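Local coordinates for cellulosome protein dockerin type I (Clostridium thermocellum, PDB 2WZ8) that probably binds carbohydrate as a family 35 carbohydrate-binding module of a cellulosomal protein, on a calcium-carrying beta-sandwich, at residues 64-69 and 114-119; 10-15 and 141-146; 86-91 and 136-141. One frame throughout, in Å; residues are numbered along the deposited sequence. Where two conformers were deposited one is given.

Interaction 1. Residues 64-69 and 114-119; sequences MVVQFA and DIIDVY. With MG (magnesium ion), chain C.
M64 and V66 of strand 64-69 pair with I116 and D114 of strand 114-119 as antiparallel hydrogen-bonded pairs, V65 and I115 forming the non-hydrogen-bonded pair between them. Four backbone bonds fix this register, among them M64 N to I116 O at 2.9 Å and V66 N to D114 O at 2.8 Å. M64 makes the largest single contribution. Its CB lies 3.3 Å from I116 O. From there the chain runs extended through CG and SD, then bends at chi3 (63°), which turns CE toward the side chains of the partner strand, 3.9 Å from V118 CG1 and 4.1 Å from I116 CB. The M64 and I116 side chains lie side by side, whereas V118 meets M64 at about a right angle. At the other end, F68 presents its ring edge to D114 N. OD1 of D114 binds the magnesium ion at 2.1 Å, and five waters complete six ligands; water 1 also donates to OD2, which H100 holds too. Strand 112-120 is one edge of its four-stranded sheet, with 60-69 next to it; M64 lies beside I144 and I146 of the adjacent strand 140-147, while V66, F68 and I116 meet F102 of strand 98-102, in the other sheet.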
loop_
_atom_site.group_PDB
_atom_site.type_symbol
_atom_site.label_atom_id
_atom_site.label_comp_id
_atom_site.label_asym_id
_atom_site.label_seq_id
_atom_site.Cartn_x
_atom_site.Cartn_y
_atom_site.Cartn_z
ATOM N N MET A 64 -8.323 -3.032 -6.286
ATOM C CA MET A 64 -7.682 -2.878 -4.979
ATOM C C MET A 64 -7.855 -1.427 -4.547
ATOM O O MET A 64 -7.365 -0.479 -5.186
ATOM C CB MET A 64 -6.196 -3.210 -5.039
ATOM C CG MET A 64 -5.500 -2.971 -3.704
ATOM S SD MET A 64 -3.762 -3.485 -3.675
ATOM C CE MET A 64 -2.992 -2.419 -4.897
ATOM N N VAL A 65 -8.614 -1.264 -3.486
ATOM C CA VAL A 65 -8.866 0.048 -2.921
ATOM C C VAL A 65 -7.816 0.279 -1.826
ATOM O O VAL A 65 -7.773 -0.446 -0.825
ATOM C CB VAL A 65 -10.273 0.141 -2.267
ATOM C CG1 VAL A 65 -10.522 1.596 -1.777
ATOM C CG2 VAL A 65 -11.370 -0.308 -3.226
ATOM N N VAL A 66 -6.973 1.263 -2.040
ATOM C CA VAL A 66 -5.875 1.576 -1.129
ATOM C C VAL A 66 -6.248 2.806 -0.330
ATOM O O VAL A 66 -6.551 3.863 -0.892
ATOM C CB VAL A 66 -4.559 1.831 -1.907
ATOM C CG1 VAL A 66 -3.384 2.140 -0.955
ATOM C CG2 VAL A 66 -4.187 0.643 -2.824
ATOM N N GLN A 67 -6.213 2.657 0.985
ATOM C CA GLN A 67 -6.419 3.791 1.903
ATOM C C GLN A 67 -5.064 4.261 2.401
ATOM O O GLN A 67 -4.285 3.483 2.903
ATOM C CB GLN A 67 -7.351 3.442 3.058
ATOM C CG GLN A 67 -7.667 4.646 3.945
ATOM C CD GLN A 67 -8.899 4.484 4.777
ATOM O OE1 GLN A 67 -8.840 4.464 6.030
ATOM N NE2 GLN A 67 -10.025 4.375 4.112
ATOM N N PHE A 68 -4.815 5.546 2.229
ATOM C CA PHE A 68 -3.457 6.100 2.355
ATOM C C PHE A 68 -3.479 7.553 2.811
ATOM O O PHE A 68 -4.510 8.235 2.687
ATOM C CB PHE A 68 -2.712 5.967 1.006
ATOM C CG PHE A 68 -3.227 6.903 -0.055
ATOM C CD1 PHE A 68 -2.650 8.148 -0.239
ATOM C CD2 PHE A 68 -4.350 6.567 -0.798
ATOM C CE1 PHE A 68 -3.147 9.043 -1.148
ATOM C CE2 PHE A 68 -4.878 7.475 -1.695
ATOM C CZ PHE A 68 -4.266 8.707 -1.881
ATOM N N ALA A 69 -2.311 8.022 3.270
ATOM C CA ALA A 69 -2.080 9.441 3.552
ATOM C C ALA A 69 -0.843 9.905 2.810
ATOM O O ALA A 69 0.119 9.177 2.693
ATOM C CB ALA A 69 -1.987 9.713 5.044
ATOM N N ASP A 114 -7.809 5.421 -3.148
ATOM C CA ASP A 114 -7.685 5.348 -4.619
ATOM C C ASP A 114 -7.674 3.892 -5.032
ATOM O O ASP A 114 -7.416 3.007 -4.224
ATOM C CB ASP A 114 -6.437 6.069 -5.114
ATOM C CG ASP A 114 -6.558 6.520 -6.551
ATOM O OD1 ASP A 114 -7.645 6.386 -7.203
ATOM O OD2 ASP A 114 -5.528 7.005 -7.069
ATOM N N ILE A 115 -8.029 3.666 -6.281
ATOM C CA ILE A 115 -8.205 2.313 -6.811
ATOM C C ILE A 115 -7.143 1.994 -7.828
ATOM O O ILE A 115 -6.814 2.784 -8.727
ATOM C CB ILE A 115 -9.600 2.142 -7.445
ATOM C CG1 ILE A 115 -10.693 2.481 -6.424
ATOM C CG2 ILE A 115 -9.784 0.717 -8.055
ATOM C CD1 ILE A 115 -12.128 2.636 -7.008
ATOM N N ILE A 116 -6.638 0.790 -7.679
ATOM C CA ILE A 116 -5.637 0.223 -8.571
ATOM C C ILE A 116 -6.081 -1.175 -8.978
ATOM O O ILE A 116 -6.371 -2.000 -8.136
ATOM C CB ILE A 116 -4.237 0.105 -7.909
ATOM C CG1 ILE A 116 -3.729 1.460 -7.396
ATOM C CG2 ILE A 116 -3.246 -0.507 -8.868
ATOM C CD1 ILE A 116 -2.516 1.355 -6.539
ATOM N N ASP A 117 -6.099 -1.440 -10.272
ATOM C CA ASP A 117 -6.486 -2.767 -10.739
ATOM C C ASP A 117 -5.295 -3.715 -10.593
ATOM O O ASP A 117 -4.151 -3.368 -10.882
ATOM C CB ASP A 117 -6.948 -2.734 -12.204
ATOM C CG ASP A 117 -8.347 -2.152 -12.386
ATOM O OD1 ASP A 117 -9.115 -1.956 -11.435
ATOM O OD2 ASP A 117 -8.711 -1.896 -13.566
ATOM N N VAL A 118 -5.583 -4.923 -10.120
ATOM C CA VAL A 118 -4.575 -5.950 -9.936
ATOM C C VAL A 118 -5.079 -7.292 -10.471
ATOM O O VAL A 118 -6.233 -7.638 -10.280
ATOM C CB VAL A 118 -4.155 -6.080 -8.447
ATOM C CG1 VAL A 118 -3.413 -4.815 -7.988
ATOM C CG2 VAL A 118 -5.340 -6.414 -7.521
ATOM N N TYR A 119 -4.179 -8.043 -11.104
ATOM C CA TYR A 119 -4.482 -9.400 -11.547
ATOM C C TYR A 119 -4.008 -10.384 -10.487
ATOM O O TYR A 119 -2.818 -10.427 -10.131
ATOM C CB TYR A 119 -3.828 -9.743 -12.905
ATOM C CG TYR A 119 -4.343 -11.073 -13.417
ATOM C CD1 TYR A 119 -5.494 -11.134 -14.180
ATOM C CD2 TYR A 119 -3.719 -12.256 -13.070
ATOM C CE1 TYR A 119 -5.970 -12.318 -14.642
ATOM C CE2 TYR A 119 -4.215 -13.478 -13.513
ATOM C CZ TYR A 119 -5.355 -13.484 -14.273
ATOM O OH TYR A 119 -5.854 -14.685 -14.764
HETATM MG MG MG C . -8.313 6.809 -9.168
HETATM O O HOH W 1 -6.208 7.851 -9.563
HETATM O O HOH W 2 -7.377 5.081 -9.890
HETATM O O HOH W 3 -9.920 5.543 -8.510
HETATM O O HOH W 4 -9.178 8.511 -8.145
HETATM O O HOH W 5 -9.009 7.181 -10.983
#

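Interaction 2. Residues 10-15 and 141-146; sequences VYEAED and IDKIAI. With CA (calcium ion), chain B.
Bends at chi2 in both glutamates, -71° in E12 and -89° in E14, curl their carboxylates back toward strand 141-146, where D142, its CG anti to the backbone N (chi1 -176°), brings its own carboxylate to the same calcium ion. The binding modes differ: E12 gives OE1 alone at 2.3 Å, E14 grips with OE1 and OE2, and D142 supplies both its OD1, at 2.2 Å, and its backbone O. That carbonyl also accepts A13 N at 3.0 Å, the donor standing above the carbonyl plane, so metal and amide share one oxygen. The cation probably offsets the mutual repulsion of the three carboxylates. Along the strands from the site, Y11 and I144 form a hydrogen-bonded antiparallel pair, with Y11 N to I144 O at 2.9 Å and nearly straight. Y11 CB meets I144 CG1 at 4.1 Å, while the Y11 OH is hydrogen-bonded to the backbone N of Y55. E12 to D15 make a type I turn that carries E14 round to the metal, and D142 and K143 form a classic beta bulge opposite Q67. With S33 and Q36 giving backbone oxygens, this is the calcium site of a family 35 module, set where the first and last strands of its beta-sandwich meet.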
loop_
_atom_site.group_PDB
_atom_site.type_symbol
_atom_site.label_atom_id
_atom_site.label_comp_id
_atom_site.label_asym_id
_atom_site.label_seq_id
_atom_site.Cartn_x
_atom_site.Cartn_y
_atom_site.Cartn_z
ATOM N N VAL A 10 -10.744 -7.238 3.380
ATOM C CA VAL A 10 -9.960 -6.061 3.844
ATOM C C VAL A 10 -8.749 -6.512 4.623
ATOM O O VAL A 10 -8.826 -7.433 5.429
ATOM C CB VAL A 10 -10.800 -5.135 4.723
ATOM C CG1 VAL A 10 -9.991 -3.979 5.259
ATOM C CG2 VAL A 10 -12.072 -4.676 3.927
ATOM N N TYR A 11 -7.623 -5.854 4.359
ATOM C CA TYR A 11 -6.344 -6.149 5.003
ATOM C C TYR A 11 -5.693 -4.863 5.507
ATOM O O TYR A 11 -5.379 -3.944 4.742
ATOM C CB TYR A 11 -5.381 -6.844 4.033
ATOM C CG TYR A 11 -5.992 -8.064 3.373
ATOM C CD1 TYR A 11 -5.881 -9.310 3.958
ATOM C CD2 TYR A 11 -6.738 -7.953 2.210
ATOM C CE1 TYR A 11 -6.466 -10.444 3.370
ATOM C CE2 TYR A 11 -7.339 -9.081 1.626
ATOM C CZ TYR A 11 -7.174 -10.314 2.200
ATOM O OH TYR A 11 -7.781 -11.420 1.620
ATOM N N GLU A 12 -5.470 -4.839 6.814
ATOM C CA GLU A 12 -4.766 -3.713 7.424
ATOM C C GLU A 12 -3.303 -3.766 7.044
ATOM O O GLU A 12 -2.690 -4.839 7.034
ATOM C CB GLU A 12 -4.911 -3.733 8.938
ATOM C CG GLU A 12 -6.324 -3.481 9.399
ATOM C CD GLU A 12 -6.848 -2.038 9.221
ATOM O OE1 GLU A 12 -6.063 -1.121 8.868
ATOM O OE2 GLU A 12 -8.091 -1.849 9.452
ATOM N N ALA A 13 -2.707 -2.611 6.776
ATOM C CA ALA A 13 -1.287 -2.570 6.446
ATOM C C ALA A 13 -0.429 -3.161 7.597
ATOM O O ALA A 13 0.569 -3.844 7.399
ATOM C CB ALA A 13 -0.880 -1.139 6.150
ATOM N N GLU A 14 -0.848 -2.857 8.818
ATOM C CA GLU A 14 -0.156 -3.261 10.048
ATOM C C GLU A 14 -0.444 -4.692 10.493
ATOM O O GLU A 14 0.055 -5.144 11.512
ATOM C CB GLU A 14 -0.524 -2.327 11.199
ATOM C CG GLU A 14 -2.018 -2.372 11.610
ATOM C CD GLU A 14 -2.938 -1.404 10.868
ATOM O OE1 GLU A 14 -2.587 -0.945 9.741
ATOM O OE2 GLU A 14 -4.021 -1.091 11.396
ATOM N N ASP A 15 -1.277 -5.391 9.733
ATOM C CA ASP A 15 -1.605 -6.793 10.058
ATOM C C ASP A 15 -0.307 -7.548 10.348
ATOM O O ASP A 15 0.646 -7.459 9.578
ATOM C CB ASP A 15 -2.323 -7.432 8.868
ATOM C CG ASP A 15 -2.852 -8.833 9.125
ATOM O OD1 ASP A 15 -2.243 -9.612 9.842
ATOM O OD2 ASP A 15 -3.870 -9.160 8.515
ATOM N N ILE A 141 0.511 3.844 4.127
ATOM C CA ILE A 141 -0.577 2.924 3.793
ATOM C C ILE A 141 -1.291 2.487 5.055
ATOM O O ILE A 141 -0.671 2.010 5.999
ATOM C CB ILE A 141 -0.109 1.723 2.981
ATOM C CG1 ILE A 141 0.705 2.174 1.753
ATOM C CG2 ILE A 141 -1.288 0.791 2.614
ATOM C CD1 ILE A 141 -0.036 2.835 0.711
ATOM N N ASP A 142 -2.601 2.710 5.067
ATOM C CA ASP A 142 -3.470 2.355 6.207
ATOM C C ASP A 142 -4.003 0.913 6.112
ATOM O O ASP A 142 -3.909 0.094 7.044
ATOM C CB ASP A 142 -4.601 3.380 6.292
ATOM C CG ASP A 142 -5.522 3.184 7.474
ATOM O OD1 ASP A 142 -5.235 2.333 8.352
ATOM O OD2 ASP A 142 -6.500 3.965 7.557
ATOM N N LYS A 143 -4.596 0.631 4.970
ATOM C CA LYS A 143 -5.213 -0.666 4.660
ATOM C C LYS A 143 -5.482 -0.746 3.161
ATOM O O LYS A 143 -5.401 0.243 2.456
ATOM C CB LYS A 143 -6.524 -0.876 5.439
ATOM C CG LYS A 143 -7.573 0.136 5.168
ATOM C CD LYS A 143 -8.927 -0.277 5.736
ATOM C CE LYS A 143 -9.965 0.808 5.639
ATOM N NZ LYS A 143 -11.347 0.382 6.068
ATOM N N ILE A 144 -5.787 -1.954 2.713
ATOM C CA ILE A 144 -6.316 -2.215 1.377
ATOM C C ILE A 144 -7.582 -3.054 1.462
ATOM O O ILE A 144 -7.830 -3.750 2.447
ATOM C CB ILE A 144 -5.260 -2.891 0.454
ATOM C CG1 ILE A 144 -4.976 -4.332 0.858
ATOM C CG2 ILE A 144 -3.947 -2.058 0.334
ATOM C CD1 ILE A 144 -4.061 -5.058 -0.095
ATOM N N ALA A 145 -8.395 -2.943 0.423
ATOM C CA ALA A 145 -9.551 -3.787 0.241
ATOM C C ALA A 145 -9.584 -4.319 -1.155
ATOM O O ALA A 145 -9.201 -3.617 -2.087
ATOM C CB ALA A 145 -10.835 -3.008 0.553
ATOM N N ILE A 146 -10.022 -5.555 -1.293
ATOM C CA ILE A 146 -10.108 -6.181 -2.607
ATOM C C ILE A 146 -11.567 -6.379 -2.940
ATOM O O ILE A 146 -12.314 -6.984 -2.165
ATOM C CB ILE A 146 -9.404 -7.559 -2.615
ATOM C CG1 ILE A 146 -7.931 -7.407 -2.237
ATOM C CG2 ILE A 146 -9.540 -8.274 -3.975
ATOM C CD1 ILE A 146 -7.088 -6.670 -3.260
HETATM CA CA CA B . -4.570 0.503 9.476
#

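Interaction 3. Residues 86-91 and 136-141; sequences RYCSIS and SYAPNI
R86 and Y137 lie side by side and point the same way, the guanidinium and phenol ring planes being 24° apart. The close approach is made by Y137 CB rather than the ring: it sits over the centre of one guanidinium face, 3.5 Å from R86 CZ. The arginine reaches this position because its chain is extended from CG to NE (chi2 -171°), which sets CG and CD against the Y137 carbonyl oxygen, CG 3.3 Å from Y137 O. At the end NH1 donates to A138 O at 2.9 Å, but the bond is weak, bent to 130° at the hydrogen; E72 provides the stronger partner, a salt bridge to NE. Further along, C88 turns SG onto A138 CB at 3.5 Å, and its CB faces P139 CD at 4.1 Å. Backbone to backbone, A138 CA makes a CA-H...O contact to Y87 O (3.4 Å). Water 6 links the two segments, accepting from Y87 N at 2.9 Å and donating to Y137 O. The segments therefore meet by packing, one weak direct hydrogen bond and a bridging water, between strand 86-92 of the five-stranded sheet and the loop leading into strand 140-147 of the four-stranded one; F102 of strand 98-102 and F68 of strand 60-69 adjoin P139.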
loop_
_atom_site.group_PDB
_atom_site.type_symbol
_atom_site.label_atom_id
_atom_site.label_comp_id
_atom_site.label_asym_id
_atom_site.label_seq_id
_atom_site.Cartn_x
_atom_site.Cartn_y
_atom_site.Cartn_z
ATOM N N ARG A 86 2.865 11.303 -4.432
ATOM C CA ARG A 86 3.866 10.300 -4.059
ATOM C C ARG A 86 3.690 9.075 -4.927
ATOM O O ARG A 86 2.590 8.546 -5.097
ATOM C CB ARG A 86 3.738 9.915 -2.587
ATOM C CG ARG A 86 4.483 10.831 -1.657
ATOM C CD ARG A 86 4.550 10.351 -0.233
ATOM N NE ARG A 86 5.583 11.042 0.535
ATOM C CZ ARG A 86 6.084 10.632 1.695
ATOM N NH1 ARG A 86 5.634 9.530 2.267
ATOM N NH2 ARG A 86 7.013 11.375 2.303
ATOM N N TYR A 87 4.808 8.631 -5.468
ATOM C CA TYR A 87 4.835 7.438 -6.330
ATOM C C TYR A 87 5.010 6.189 -5.501
ATOM O O TYR A 87 5.753 6.155 -4.551
ATOM C CB TYR A 87 5.988 7.569 -7.325
ATOM C CG TYR A 87 6.117 6.442 -8.338
ATOM C CD1 TYR A 87 5.385 6.455 -9.512
ATOM C CD2 TYR A 87 6.964 5.384 -8.115
ATOM C CE1 TYR A 87 5.508 5.474 -10.437
ATOM C CE2 TYR A 87 7.084 4.351 -9.062
ATOM C CZ TYR A 87 6.345 4.410 -10.209
ATOM O OH TYR A 87 6.469 3.413 -11.154
ATOM N N CYS A 88 4.333 5.146 -5.918
ATOM C CA CYS A 88 4.562 3.813 -5.406
ATOM C C CYS A 88 4.600 2.760 -6.486
ATOM O O CYS A 88 3.800 2.803 -7.401
ATOM C CB CYS A 88 3.495 3.453 -4.367
ATOM S SG CYS A 88 3.860 2.055 -3.311
ATOM N N SER A 89 5.516 1.808 -6.329
ATOM C CA SER A 89 5.571 0.603 -7.152
ATOM C C SER A 89 4.742 -0.465 -6.460
ATOM O O SER A 89 4.848 -0.679 -5.253
ATOM C CB SER A 89 7.034 0.082 -7.260
ATOM O OG SER A 89 7.875 1.022 -7.917
ATOM N N ILE A 90 3.947 -1.178 -7.243
ATOM C CA ILE A 90 3.120 -2.295 -6.722
ATOM C C ILE A 90 3.453 -3.547 -7.513
ATOM O O ILE A 90 3.303 -3.567 -8.742
ATOM C CB ILE A 90 1.617 -1.923 -6.856
ATOM C CG1 ILE A 90 1.369 -0.586 -6.081
ATOM C CG2 ILE A 90 0.725 -3.093 -6.446
ATOM C CD1 ILE A 90 0.037 0.065 -6.281
ATOM N N SER A 91 3.890 -4.586 -6.807
ATOM C CA SER A 91 4.215 -5.884 -7.391
ATOM C C SER A 91 3.336 -6.939 -6.827
ATOM O O SER A 91 3.288 -7.145 -5.649
ATOM C CB SER A 91 5.680 -6.209 -7.086
ATOM O OG SER A 91 6.031 -7.545 -7.417
ATOM N N SER A 136 12.838 9.089 -2.397
ATOM C CA SER A 136 11.442 9.052 -2.874
ATOM C C SER A 136 10.639 8.056 -2.057
ATOM O O SER A 136 11.048 6.904 -1.880
ATOM C CB SER A 136 11.401 8.661 -4.354
ATOM O OG SER A 136 10.186 9.015 -4.989
ATOM N N TYR A 137 9.486 8.503 -1.568
ATOM C CA TYR A 137 8.646 7.676 -0.697
ATOM C C TYR A 137 7.264 7.444 -1.276
ATOM O O TYR A 137 6.654 8.322 -1.915
ATOM C CB TYR A 137 8.483 8.294 0.697
ATOM C CG TYR A 137 9.779 8.334 1.480
ATOM C CD1 TYR A 137 10.174 7.251 2.259
ATOM C CD2 TYR A 137 10.622 9.423 1.390
ATOM C CE1 TYR A 137 11.361 7.281 2.949
ATOM C CE2 TYR A 137 11.818 9.461 2.088
ATOM C CZ TYR A 137 12.178 8.373 2.845
ATOM O OH TYR A 137 13.352 8.425 3.552
ATOM N N ALA A 138 6.777 6.242 -1.023
ATOM C CA ALA A 138 5.351 5.919 -1.189
ATOM C C ALA A 138 4.499 6.653 -0.157
ATOM O O ALA A 138 5.010 7.098 0.856
ATOM C CB ALA A 138 5.117 4.398 -1.047
ATOM N N PRO A 139 3.205 6.803 -0.423
ATOM C CA PRO A 139 2.353 7.271 0.663
ATOM C C PRO A 139 2.413 6.306 1.848
ATOM O O PRO A 139 2.784 5.129 1.711
ATOM C CB PRO A 139 0.956 7.229 0.059
ATOM C CG PRO A 139 1.032 6.195 -0.979
ATOM C CD PRO A 139 2.409 6.278 -1.544
ATOM N N ASN A 140 1.981 6.821 2.992
ATOM C CA ASN A 140 1.712 5.962 4.157
ATOM C C ASN A 140 0.456 5.136 3.851
ATOM O O ASN A 140 -0.537 5.668 3.368
ATOM C CB ASN A 140 1.519 6.798 5.415
ATOM C CG ASN A 140 2.763 7.508 5.850
ATOM O OD1 ASN A 140 3.855 7.217 5.358
ATOM N ND2 ASN A 140 2.615 8.421 6.785
ATOM N N ILE A 141 0.511 3.844 4.127
ATOM C CA ILE A 141 -0.577 2.924 3.793
ATOM C C ILE A 141 -1.291 2.487 5.055
ATOM O O ILE A 141 -0.671 2.010 5.999
ATOM C CB ILE A 141 -0.109 1.723 2.981
ATOM C CG1 ILE A 141 0.705 2.174 1.753
ATOM C CG2 ILE A 141 -1.288 0.791 2.614
ATOM C CD1 ILE A 141 -0.036 2.835 0.711
HETATM O O HOH W 6 7.205 9.673 -4.312
#

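Interactions 1 and 2 lie in the four-stranded sheet, their centres about 10 Å apart, and touch through its two inner strands, 60-69 and 140-147: V65 N lies 2.8 Å from A145 O and Q67 O 2.8 Å from D142 N, both probable hydrogen bonds. Interaction 3 is about 11 Å from interaction 1 and 14 Å from interaction 2, centre to centre; it shares I141 with interaction 2 and brings in strand 86-92 of the five-stranded sheet. Along the chain, interactions 1 and 3 are nested within the loop that interaction 2 closes, while the segments of 1 and 3 alternate. Strand 140-147 and its preceding loop thus connect the calcium site, the sheet interior and the opposing sheet.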